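Polyphosphate kinase (Porphyromonas gingivalis, PDB 2O8R) probably catalyses the reversible, magnesium-dependent transfer of the terminal phosphate of ATP to a growing polyphosphate chain. Local coordinates at residues 319-324 with 591-596; 651-656 with 674-679. The protein carries 3 engineered substitutions. All coordinates share one frame; numbering follows the deposited sequence.

Contact 1 brings the loop 319-324 against segment 591-596, which includes strand 595-596, and contact 2 ties the start of helix 678-691 to the loop before strand 657-659. Their centres are 13 Å apart. Gln679 spans the gap: its NE2 probably bonds Glu596 OE2 at 2.8 Å, and its OE1 probably accepts from Tyr594 N at 3.0 Å. Asp592 adds salt bridges to Lys655 and Arg677. Contact 1 is nearer the predicted ATP site, with the Tyr594 side chain about 7 Å from that of Tyr474 and about 8 Å from that of His597. In contact 2, the side chain of Lys655 is about 11 Å from that of Arg570, also a predicted ATP ligand.

Contact 1: residues 319-324 with 591-596; sequences TLTPEP and VDMYLE
Thr319 OG1 makes a hydrogen bond to Asp37 and also lies against the end of Met593, a selenomethionine, 3.3 Å from its SE. The two side chains run past each other in opposite directions, which brings the methyl CE beside the same hydroxyl. Met593 reaches this far because its CG is anti to the backbone N (chi1 -164°) and the chain stays extended to SE before bending at the last torsion. Thr321 meets the selenium from another direction, its side chain nearly perpendicular to that of Met593, with CG2 3.9 Å from SE. That methyl also approaches the Tyr594 ring obliquely. At the end of the ring, Tyr594 OH abuts Thr321 CB and Pro322 CD, each at 3.9 Å. Tyr594 also touches Pro350 and Ile473, while Leu595 joins the strand 474-481 region through backbone hydrogen bonds to Ile473 and Ser475. No hydrogen bond joins 319-324 to 591-596 directly. Their contact is therefore one of van der Waals fit between methyl groups, a threonine hydroxyl, the CD of Pro322, the selenoether and a phenol, with polar fixation supplied from elsewhere: Asp37 holds Thr319, and Gln679 holds the backbone of Tyr594.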
ATOM      1  N   THR A 319      14.607 -22.492  -2.252  1.00 47.11           N
ATOM      2  CA  THR A 319      14.269 -23.438  -1.185  1.00 54.81           C
ATOM      3  C   THR A 319      12.822 -23.292  -0.800  1.00 44.34           C
ATOM      4  O   THR A 319      12.357 -22.194  -0.506  1.00 43.34           O
ATOM      5  CB  THR A 319      15.121 -23.268   0.084  1.00 30.49           C
ATOM      6  OG1 THR A 319      15.268 -21.875   0.346  1.00 77.33           O
ATOM      7  CG2 THR A 319      16.511 -23.900  -0.117  1.00 52.84           C
ATOM      8  N   LEU A 320      12.109 -24.410  -0.830  1.00 50.46           N
ATOM      9  CA  LEU A 320      10.717 -24.433  -0.423  1.00 45.88           C
ATOM     10  C   LEU A 320      10.631 -24.483   1.091  1.00 47.35           C
ATOM     11  O   LEU A 320      11.106 -25.431   1.715  1.00 68.14           O
ATOM     12  CB  LEU A 320      10.010 -25.630  -1.056  1.00 57.12           C
ATOM     13  CG  LEU A 320       8.808 -26.267  -0.361  1.00 62.70           C
ATOM     14  CD1 LEU A 320       7.545 -25.435  -0.531  1.00 60.19           C
ATOM     15  CD2 LEU A 320       8.620 -27.658  -0.909  1.00 39.96           C
ATOM     16  N   THR A 321      10.029 -23.458   1.685  1.00 48.02           N
ATOM     17  CA  THR A 321       9.837 -23.452   3.126  1.00 46.25           C
ATOM     18  C   THR A 321       8.659 -24.355   3.514  1.00 49.74           C
ATOM     19  O   THR A 321       7.601 -24.297   2.896  1.00 55.99           O
ATOM     20  CB  THR A 321       9.629 -22.038   3.655  1.00 47.56           C
ATOM     21  OG1 THR A 321       8.331 -21.585   3.272  1.00 68.70           O
ATOM     22  CG2 THR A 321      10.715 -21.093   3.105  1.00 43.86           C
ATOM     23  N   PRO A 322       8.846 -25.199   4.542  1.00 51.93           N
ATOM     24  CA  PRO A 322       7.856 -26.209   4.892  1.00 54.48           C
ATOM     25  C   PRO A 322       6.574 -25.642   5.485  1.00 59.29           C
ATOM     26  O   PRO A 322       6.508 -24.469   5.856  1.00 64.07           O
ATOM     27  CB  PRO A 322       8.569 -27.061   5.949  1.00 45.34           C
ATOM     28  CG  PRO A 322      10.012 -26.698   5.858  1.00 61.34           C
ATOM     29  CD  PRO A 322      10.004 -25.258   5.444  1.00 52.61           C
ATOM     30  N   GLU A 323       5.566 -26.500   5.565  1.00 63.80           N
ATOM     31  CA  GLU A 323       4.262 -26.122   6.038  1.00 44.13           C
ATOM     32  C   GLU A 323       4.330 -25.938   7.528  1.00 45.99           C
ATOM     33  O   GLU A 323       4.794 -26.825   8.240  1.00 57.26           O
ATOM     34  CB  GLU A 323       3.258 -27.212   5.701  1.00 57.30           C
ATOM     35  CG  GLU A 323       1.821 -26.741   5.707  1.00 80.02           C
ATOM     36  CD  GLU A 323       0.858 -27.867   5.415  1.00107.30           C
ATOM     37  OE1 GLU A 323       1.211 -29.039   5.689  1.00105.52           O
ATOM     38  OE2 GLU A 323      -0.249 -27.581   4.908  1.00120.56           O
ATOM     39  N   PRO A 324       3.891 -24.770   8.007  1.00 47.21           N
ATOM     40  CA  PRO A 324       3.945 -24.454   9.430  1.00 48.55           C
ATOM     41  C   PRO A 324       3.092 -25.372  10.289  1.00 54.03           C
ATOM     42  O   PRO A 324       1.904 -25.550  10.030  1.00 67.36           O
ATOM     43  CB  PRO A 324       3.427 -23.020   9.496  1.00 30.54           C
ATOM     44  CG  PRO A 324       3.621 -22.479   8.118  1.00 40.55           C
ATOM     45  CD  PRO A 324       3.376 -23.643   7.214  1.00 40.26           C
ATOM     46  N   VAL A 591      23.562 -17.147  10.493  1.00 49.52           N
ATOM     47  CA  VAL A 591      22.803 -16.476   9.434  1.00 38.38           C
ATOM     48  C   VAL A 591      22.382 -17.540   8.420  1.00 49.06           C
ATOM     49  O   VAL A 591      23.209 -18.322   7.943  1.00 57.62           O
ATOM     50  CB  VAL A 591      23.649 -15.396   8.729  1.00 48.52           C
ATOM     51  CG1 VAL A 591      23.095 -15.048   7.338  1.00 52.04           C
ATOM     52  CG2 VAL A 591      23.755 -14.171   9.596  1.00 37.99           C
ATOM     53  N   ASP A 592      21.089 -17.568   8.121  1.00 37.17           N
ATOM     54  CA  ASP A 592      20.484 -18.519   7.206  1.00 43.60           C
ATOM     55  C   ASP A 592      19.264 -17.790   6.608  1.00 58.28           C
ATOM     56  O   ASP A 592      19.136 -16.567   6.753  1.00 40.26           O
ATOM     57  CB  ASP A 592      20.066 -19.764   7.989  1.00 33.47           C
ATOM     58  CG  ASP A 592      19.976 -21.037   7.133  1.00 53.58           C
ATOM     59  OD1 ASP A 592      20.060 -20.976   5.888  1.00 56.77           O
ATOM     60  OD2 ASP A 592      19.804 -22.129   7.725  1.00 61.14           O
HETATM   61  N   MSE A 593      18.368 -18.528   5.954  1.00 54.20           N
HETATM   62  CA  MSE A 593      17.204 -17.926   5.303  1.00 53.31           C
HETATM   63  C   MSE A 593      16.262 -17.146   6.232  1.00 48.22           C
HETATM   64  O   MSE A 593      15.762 -16.081   5.855  1.00 55.13           O
HETATM   65  CB  MSE A 593      16.412 -18.987   4.562  1.00 54.00           C
HETATM   66  CG  MSE A 593      15.448 -18.396   3.562  1.00 72.42           C
HETATM   67 SE   MSE A 593      14.382 -19.728   2.643  1.00 79.17          SE
HETATM   68  CE  MSE A 593      14.201 -18.777   0.944  1.00101.15           C
ATOM     69  N   TYR A 594      16.009 -17.682   7.426  1.00 40.29           N
ATOM     70  CA  TYR A 594      15.188 -16.994   8.409  1.00 42.97           C
ATOM     71  C   TYR A 594      16.062 -16.052   9.190  1.00 44.69           C
ATOM     72  O   TYR A 594      17.219 -16.356   9.460  1.00 51.58           O
ATOM     73  CB  TYR A 594      14.527 -17.964   9.396  1.00 46.75           C
ATOM     74  CG  TYR A 594      13.658 -19.031   8.783  1.00 54.88           C
ATOM     75  CD1 TYR A 594      12.932 -18.797   7.624  1.00 52.59           C
ATOM     76  CD2 TYR A 594      13.533 -20.266   9.391  1.00 54.75           C
ATOM     77  CE1 TYR A 594      12.151 -19.767   7.077  1.00 48.20           C
ATOM     78  CE2 TYR A 594      12.745 -21.236   8.857  1.00 52.38           C
ATOM     79  CZ  TYR A 594      12.060 -20.992   7.698  1.00 56.34           C
ATOM     80  OH  TYR A 594      11.272 -21.985   7.166  1.00 66.28           O
ATOM     81  N   LEU A 595      15.516 -14.903   9.559  1.00 41.65           N
ATOM     82  CA  LEU A 595      16.276 -13.971  10.364  1.00 43.10           C
ATOM     83  C   LEU A 595      16.215 -14.446  11.814  1.00 57.22           C
ATOM     84  O   LEU A 595      15.135 -14.555  12.413  1.00 51.39           O
ATOM     85  CB  LEU A 595      15.760 -12.547  10.175  1.00 35.05           C
ATOM     86  CG  LEU A 595      16.523 -11.388  10.812  1.00 51.56           C
ATOM     87  CD1 LEU A 595      16.705 -10.212   9.859  1.00 33.55           C
ATOM     88  CD2 LEU A 595      15.784 -10.944  12.026  1.00 40.45           C
ATOM     89  N   GLU A 596      17.389 -14.770  12.348  1.00 62.57           N
ATOM     90  CA  GLU A 596      17.529 -15.307  13.696  1.00 49.08           C
ATOM     91  C   GLU A 596      17.305 -14.213  14.723  1.00 53.21           C
ATOM     92  O   GLU A 596      18.229 -13.520  15.140  1.00 53.67           O
ATOM     93  CB  GLU A 596      18.906 -15.929  13.862  1.00 35.41           C
ATOM     94  CG  GLU A 596      19.092 -17.231  13.106  1.00 45.19           C
ATOM     95  CD  GLU A 596      18.282 -18.381  13.690  1.00 44.29           C
ATOM     96  OE1 GLU A 596      18.037 -18.399  14.912  1.00 54.40           O
ATOM     97  OE2 GLU A 596      17.888 -19.273  12.924  1.00 52.08           O
TER

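Contact 2: residues 651-656 with 674-679; sequences RDNIKA and KPVRAQ
Asp652 CB lies near both Val676 O and Ala678 CB, 4.1 Å from the latter. CG, placed anti to the backbone N (chi1 -176°), is also close to Val676 O. OD1 accepts a nearly straight hydrogen bond from Ala678 N at 2.8 Å, on its anti side and 28° out of the carboxylate plane, and passes close to Arg677 CA. OD2 turns back on its own loop and takes three backbone N-H groups. Lys655 N reaches its syn lone pair, whereas Ile654 N and Ala656 N come from above the carboxylate plane. The bond from Ile654 N makes an Asx turn and that from Lys655 N an Asx motif. Four N-H groups thus fix the carboxylate, and together with the helix start they would probably favour its charged form.

Asn653 bonds the backbone just before the helix. Its OD1 accepts from Val676 N on a lone pair, in the carbonyl plane, while ND2 donates to Lys674 O at 3.1 Å from above that carbonyl's plane. Its own backbone N bonds Val676 O at 2.9 Å. Val676 CG1 packs against Arg651 O and the Asn653 amide, the two side chains crossing at about a right angle. Ile654 then lies beside Pro675, CD1 to CB 3.6 Å, and its CB packs on Arg677 CB at 3.8 Å. Lys655 and Arg677 run side by side to a shared salt-bridge partner, Asp592; Lys655 also pairs with Glu27 of helix 13-29.

Within the second of the two C-terminal domains of phospholipase D type, the loop 651-656 follows helix 636-651 and leads into strand 657-659, which lies between strands 585-589 and 665-667 of the mixed sheet. The contact sets the N-terminus of helix 678-691 on that helix-to-strand connection.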
ATOM      1  N   ARG A 651      25.090 -26.901  17.289  1.00 41.38           N
ATOM      2  CA  ARG A 651      25.545 -28.109  16.615  1.00 46.75           C
ATOM      3  C   ARG A 651      25.637 -27.888  15.102  1.00 51.20           C
ATOM      4  O   ARG A 651      26.295 -28.677  14.405  1.00 40.85           O
ATOM      5  CB  ARG A 651      24.592 -29.267  16.929  1.00 42.66           C
ATOM      6  CG  ARG A 651      25.190 -30.670  16.831  1.00 77.34           C
ATOM      7  CD  ARG A 651      24.128 -31.754  17.087  1.00 63.28           C
ATOM      8  NE  ARG A 651      23.295 -31.419  18.242  1.00 76.13           N
ATOM      9  CZ  ARG A 651      22.061 -31.875  18.437  1.00 73.96           C
ATOM     10  NH1 ARG A 651      21.506 -32.697  17.553  1.00 96.34           N
ATOM     11  NH2 ARG A 651      21.376 -31.505  19.510  1.00 63.18           N
ATOM     12  N   ASP A 652      24.985 -26.818  14.610  1.00 51.39           N
ATOM     13  CA  ASP A 652      24.982 -26.450  13.181  1.00 33.23           C
ATOM     14  C   ASP A 652      26.369 -26.408  12.577  1.00 35.64           C
ATOM     15  O   ASP A 652      27.204 -25.597  12.987  1.00 51.33           O
ATOM     16  CB  ASP A 652      24.339 -25.077  12.960  1.00 47.51           C
ATOM     17  CG  ASP A 652      24.216 -24.705  11.465  1.00 59.69           C
ATOM     18  OD1 ASP A 652      23.081 -24.547  10.998  1.00 55.17           O
ATOM     19  OD2 ASP A 652      25.233 -24.575  10.745  1.00 63.68           O
ATOM     20  N   ASN A 653      26.602 -27.263  11.590  1.00 40.18           N
ATOM     21  CA  ASN A 653      27.848 -27.221  10.810  1.00 44.38           C
ATOM     22  C   ASN A 653      27.688 -26.801   9.349  1.00 50.45           C
ATOM     23  O   ASN A 653      28.610 -27.016   8.562  1.00 49.45           O
ATOM     24  CB  ASN A 653      28.552 -28.581  10.844  1.00 40.13           C
ATOM     25  CG  ASN A 653      27.605 -29.739  10.607  1.00 50.32           C
ATOM     26  OD1 ASN A 653      26.522 -29.574  10.056  1.00 70.92           O
ATOM     27  ND2 ASN A 653      28.011 -30.922  11.029  1.00 49.83           N
ATOM     28  N   ILE A 654      26.538 -26.232   8.973  1.00 40.97           N
ATOM     29  CA  ILE A 654      26.328 -25.851   7.567  1.00 52.34           C
ATOM     30  C   ILE A 654      26.257 -24.341   7.332  1.00 30.51           C
ATOM     31  O   ILE A 654      26.870 -23.838   6.407  1.00 63.02           O
ATOM     32  CB  ILE A 654      25.156 -26.633   6.891  1.00 39.99           C
ATOM     33  CG1 ILE A 654      25.697 -27.882   6.228  1.00 49.02           C
ATOM     34  CG2 ILE A 654      24.541 -25.854   5.763  1.00 52.12           C
ATOM     35  CD1 ILE A 654      25.709 -29.059   7.105  1.00 46.52           C
ATOM     36  N   LYS A 655      25.539 -23.627   8.185  1.00 46.57           N
ATOM     37  CA  LYS A 655      25.392 -22.180   8.039  1.00 53.58           C
ATOM     38  C   LYS A 655      26.164 -21.413   9.096  1.00 56.64           C
ATOM     39  O   LYS A 655      26.629 -20.304   8.838  1.00 52.63           O
ATOM     40  CB  LYS A 655      23.906 -21.763   8.065  1.00 48.03           C
ATOM     41  CG  LYS A 655      23.122 -22.205   6.813  1.00 46.81           C
ATOM     42  CD  LYS A 655      23.888 -21.846   5.543  1.00 47.27           C
ATOM     43  CE  LYS A 655      23.229 -22.385   4.296  1.00 56.60           C
ATOM     44  NZ  LYS A 655      22.165 -21.478   3.778  1.00 44.20           N
ATOM     45  N   ALA A 656      26.291 -22.012  10.281  1.00 52.45           N
ATOM     46  CA  ALA A 656      26.890 -21.346  11.442  1.00 48.25           C
ATOM     47  C   ALA A 656      28.308 -20.929  11.190  1.00 43.14           C
ATOM     48  O   ALA A 656      29.088 -21.659  10.564  1.00 32.04           O
ATOM     49  CB  ALA A 656      26.843 -22.236  12.682  1.00 28.79           C
ATOM     50  N   LYS A 674      27.883 -35.760  11.072  1.00 56.18           N
ATOM     51  CA  LYS A 674      26.779 -35.727  10.133  1.00 66.28           C
ATOM     52  C   LYS A 674      26.343 -34.280  10.013  1.00 64.63           C
ATOM     53  O   LYS A 674      26.348 -33.545  11.003  1.00 56.35           O
ATOM     54  CB  LYS A 674      25.617 -36.649  10.552  1.00 70.22           C
ATOM     55  CG  LYS A 674      24.833 -36.205  11.774  1.00 77.04           C
ATOM     56  CD  LYS A 674      23.455 -36.858  11.852  1.00 80.65           C
ATOM     57  CE  LYS A 674      22.361 -35.914  11.381  1.00 87.39           C
ATOM     58  NZ  LYS A 674      21.020 -36.533  11.546  1.00 91.09           N
ATOM     59  N   PRO A 675      26.036 -33.852   8.782  1.00 71.57           N
ATOM     60  CA  PRO A 675      25.562 -32.511   8.458  1.00 60.70           C
ATOM     61  C   PRO A 675      24.300 -32.118   9.212  1.00 59.35           C
ATOM     62  O   PRO A 675      23.335 -32.890   9.301  1.00 58.35           O
ATOM     63  CB  PRO A 675      25.275 -32.596   6.958  1.00 59.22           C
ATOM     64  CG  PRO A 675      25.210 -34.041   6.655  1.00 61.00           C
ATOM     65  CD  PRO A 675      26.174 -34.676   7.574  1.00 60.53           C
ATOM     66  N   VAL A 676      24.335 -30.925   9.778  1.00 40.54           N
ATOM     67  CA  VAL A 676      23.192 -30.391  10.487  1.00 45.40           C
ATOM     68  C   VAL A 676      23.110 -28.901  10.214  1.00 58.44           C
ATOM     69  O   VAL A 676      24.054 -28.147  10.484  1.00 63.60           O
ATOM     70  CB  VAL A 676      23.228 -30.704  12.018  1.00 35.96           C
ATOM     71  CG1 VAL A 676      24.615 -30.689  12.542  1.00 64.87           C
ATOM     72  CG2 VAL A 676      22.350 -29.736  12.813  1.00 47.75           C
ATOM     73  N   ARG A 677      21.994 -28.498   9.615  1.00 57.25           N
ATOM     74  CA  ARG A 677      21.681 -27.093   9.508  1.00 61.07           C
ATOM     75  C   ARG A 677      20.456 -26.791  10.373  1.00 61.66           C
ATOM     76  O   ARG A 677      19.385 -27.422  10.260  1.00 46.59           O
ATOM     77  CB  ARG A 677      21.589 -26.631   8.049  1.00 60.19           C
ATOM     78  CG  ARG A 677      20.277 -26.139   7.588  1.00 52.47           C
ATOM     79  CD  ARG A 677      20.423 -25.320   6.319  1.00 58.59           C
ATOM     80  NE  ARG A 677      19.191 -24.582   6.054  1.00 66.95           N
ATOM     81  CZ  ARG A 677      18.102 -25.116   5.513  1.00 55.07           C
ATOM     82  NH1 ARG A 677      18.093 -26.394   5.164  1.00 58.06           N
ATOM     83  NH2 ARG A 677      17.021 -24.372   5.319  1.00 60.58           N
ATOM     84  N   ALA A 678      20.665 -25.845  11.282  1.00 45.70           N
ATOM     85  CA  ALA A 678      19.776 -25.639  12.406  1.00 51.00           C
ATOM     86  C   ALA A 678      18.330 -25.366  12.000  1.00 58.13           C
ATOM     87  O   ALA A 678      17.408 -25.834  12.665  1.00 51.84           O
ATOM     88  CB  ALA A 678      20.320 -24.537  13.316  1.00 38.83           C
ATOM     89  N   GLN A 679      18.135 -24.636  10.902  1.00 45.13           N
ATOM     90  CA  GLN A 679      16.792 -24.259  10.487  1.00 34.08           C
ATOM     91  C   GLN A 679      16.032 -25.433   9.882  1.00 43.04           C
ATOM     92  O   GLN A 679      14.808 -25.529  10.030  1.00 43.35           O
ATOM     93  CB  GLN A 679      16.798 -23.005   9.598  1.00 38.83           C
ATOM     94  CG  GLN A 679      17.038 -21.705  10.412  1.00 32.43           C
ATOM     95  CD  GLN A 679      17.053 -20.416   9.569  1.00 38.42           C
ATOM     96  OE1 GLN A 679      16.717 -20.411   8.385  1.00 57.54           O
ATOM     97  NE2 GLN A 679      17.426 -19.320  10.196  1.00 32.37           N
TER